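Local coordinates for protein five-membered-cyclitol-phosphate synthase (PDB 6K96) that belongs to the myo-inositol-1-phosphate synthase family and binds nicotinamide-adenine-dinucleotide and a sodium ion in a tetrameric assembly, at residues P45-I50 / I304-A309. Residues are numbered along the deposited sequence; the frame is centred on the assembly and turned at random.
Sequences PRIGGI and IRIAAA
R305 reaches from its helix to the hairpin 46-51 and touches both of its short strands. The NE atom of R305 donates to I50 O at 3.2 Å, nearly straight at 169° and within the guanidinium plane. I47 N, the hairpin's own donor, meets that oxygen from the opposite face of the carbonyl plane, so two N-H groups grip one buried acceptor. A bent chain, with chi2 at 136° and chi3 at 82°, lays one face of the guanidinium against I47, whose CD1 sits over its centre, 3.4 Å from R305 CZ. Arginine suits this place because its aliphatic part packs as well as its polar end: R305 CG lies 3.7 Å from I50 CG2, the two side chains running past each other in opposite directions. NH2 of R305 also bonds R44 O, which fixes the rotation of the group at a second point.

I306 adds a looser apolar touch, its CG1 4.5 Å from I47 CG2, while Y345 of helix 338-353 meets both isoleucines. Further along, A308 and A309 keep the helix surface low: I50 CD1 comes within 4.2 Å of A308 CB and equally near A309 CB. The methyl of A309 also faces G48 CA at 4.2 Å, where the bare glycine lets the turn come close.

G48 and G49, both at the positive phi that glycine adopts easily, form the corners of a type I' turn, the classic connection of a beta-hairpin with a two-residue loop. Hairpin and helix 292-313 pack beside strand 5-10 of the parallel sheet, whose strand order 3-2-1-4-5-6 is that of a Rossmann fold.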
loop_
_atom_site.group_PDB
_atom_site.type_symbol
_atom_site.label_atom_id
_atom_site.label_comp_id
_atom_site.label_asym_id
_atom_site.label_seq_id
_atom_site.Cartn_x
_atom_site.Cartn_y
_atom_site.Cartn_z
ATOM N N PRO B 45 32.358 6.857 7.672
ATOM C CA PRO B 45 33.004 7.549 6.564
ATOM C C PRO B 45 34.500 7.281 6.427
ATOM O O PRO B 45 35.053 7.659 5.418
ATOM C CB PRO B 45 32.803 9.041 6.893
ATOM C CG PRO B 45 31.687 9.105 7.926
ATOM C CD PRO B 45 31.780 7.789 8.659
ATOM N N ARG B 46 35.121 6.716 7.451
ATOM C CA ARG B 46 36.517 6.236 7.348
ATOM C C ARG B 46 36.687 4.934 8.128
ATOM O O ARG B 46 36.023 4.766 9.158
ATOM C CB ARG B 46 37.496 7.346 7.735
ATOM C CG ARG B 46 38.053 7.984 6.468
ATOM C CD ARG B 46 38.638 9.370 6.582
ATOM N NE ARG B 46 38.336 10.143 5.384
ATOM C CZ ARG B 46 38.847 9.915 4.174
ATOM N NH1 ARG B 46 39.708 8.931 3.977
ATOM N NH2 ARG B 46 38.507 10.701 3.160
ATOM N N ILE B 47 37.493 4.033 7.574
ATOM C CA ILE B 47 37.903 2.734 8.180
ATOM C C ILE B 47 39.404 2.595 7.950
ATOM O O ILE B 47 39.846 2.635 6.781
ATOM C CB ILE B 47 37.157 1.538 7.566
ATOM C CG1 ILE B 47 35.648 1.773 7.511
ATOM C CG2 ILE B 47 37.504 0.266 8.335
ATOM C CD1 ILE B 47 34.861 0.708 6.747
ATOM N N GLY B 48 40.164 2.432 9.031
ATOM C CA GLY B 48 41.617 2.670 8.998
ATOM C C GLY B 48 41.961 3.779 8.014
ATOM O O GLY B 48 42.682 3.472 7.067
ATOM N N GLY B 49 41.389 4.996 8.210
ATOM C CA GLY B 49 41.672 6.250 7.464
ATOM C C GLY B 49 41.285 6.179 5.979
ATOM O O GLY B 49 41.533 7.176 5.263
ATOM N N ILE B 50 40.672 5.079 5.524
ATOM C CA ILE B 50 40.222 4.911 4.110
ATOM C C ILE B 50 38.809 5.449 3.975
ATOM O O ILE B 50 37.908 4.909 4.642
ATOM C CB ILE B 50 40.221 3.459 3.607
ATOM C CG1 ILE B 50 41.474 2.700 4.031
ATOM C CG2 ILE B 50 40.035 3.495 2.099
ATOM C CD1 ILE B 50 41.365 1.249 3.766
ATOM N N ILE B 304 35.470 -4.114 1.938
ATOM C CA ILE B 304 36.748 -3.961 1.183
ATOM C C ILE B 304 37.703 -3.091 1.991
ATOM O O ILE B 304 38.921 -3.287 1.869
ATOM C CB ILE B 304 36.610 -3.415 -0.242
ATOM C CG1 ILE B 304 35.892 -2.067 -0.258
ATOM C CG2 ILE B 304 35.971 -4.449 -1.147
ATOM C CD1 ILE B 304 35.638 -1.558 -1.645
ATOM N N ARG B 305 37.191 -2.141 2.766
ATOM C CA ARG B 305 38.076 -1.270 3.571
ATOM C C ARG B 305 38.493 -2.073 4.807
ATOM O O ARG B 305 39.650 -1.867 5.278
ATOM C CB ARG B 305 37.418 0.048 3.981
ATOM C CG ARG B 305 37.293 1.102 2.890
ATOM C CD ARG B 305 35.918 1.763 2.902
ATOM N NE ARG B 305 35.661 2.837 3.844
ATOM C CZ ARG B 305 34.465 3.150 4.369
ATOM N NH1 ARG B 305 33.365 2.481 4.090
ATOM N NH2 ARG B 305 34.354 4.162 5.186
ATOM N N ILE B 306 37.610 -2.935 5.333
ATOM C CA ILE B 306 37.980 -3.757 6.512
ATOM C C ILE B 306 39.156 -4.612 6.072
ATOM O O ILE B 306 40.159 -4.666 6.804
ATOM C CB ILE B 306 36.822 -4.577 7.080
ATOM C CG1 ILE B 306 35.646 -3.724 7.536
ATOM C CG2 ILE B 306 37.333 -5.404 8.243
ATOM C CD1 ILE B 306 34.370 -4.536 7.731
ATOM N N ALA B 307 39.036 -5.156 4.862
ATOM C CA ALA B 307 40.027 -6.001 4.156
ATOM C C ALA B 307 41.366 -5.278 4.054
ATOM O O ALA B 307 42.343 -5.753 4.669
ATOM C CB ALA B 307 39.496 -6.349 2.785
ATOM N N ALA B 308 41.429 -4.196 3.272
ATOM C CA ALA B 308 42.684 -3.478 2.936
ATOM C C ALA B 308 43.384 -3.019 4.212
ATOM O O ALA B 308 44.582 -3.330 4.347
ATOM C CB ALA B 308 42.432 -2.354 1.972
ATOM N N ALA B 309 42.682 -2.363 5.137
ATOM C CA ALA B 309 43.310 -1.768 6.343
ATOM C C ALA B 309 43.952 -2.875 7.185
ATOM O O ALA B 309 45.034 -2.667 7.701
ATOM C CB ALA B 309 42.314 -0.983 7.147
#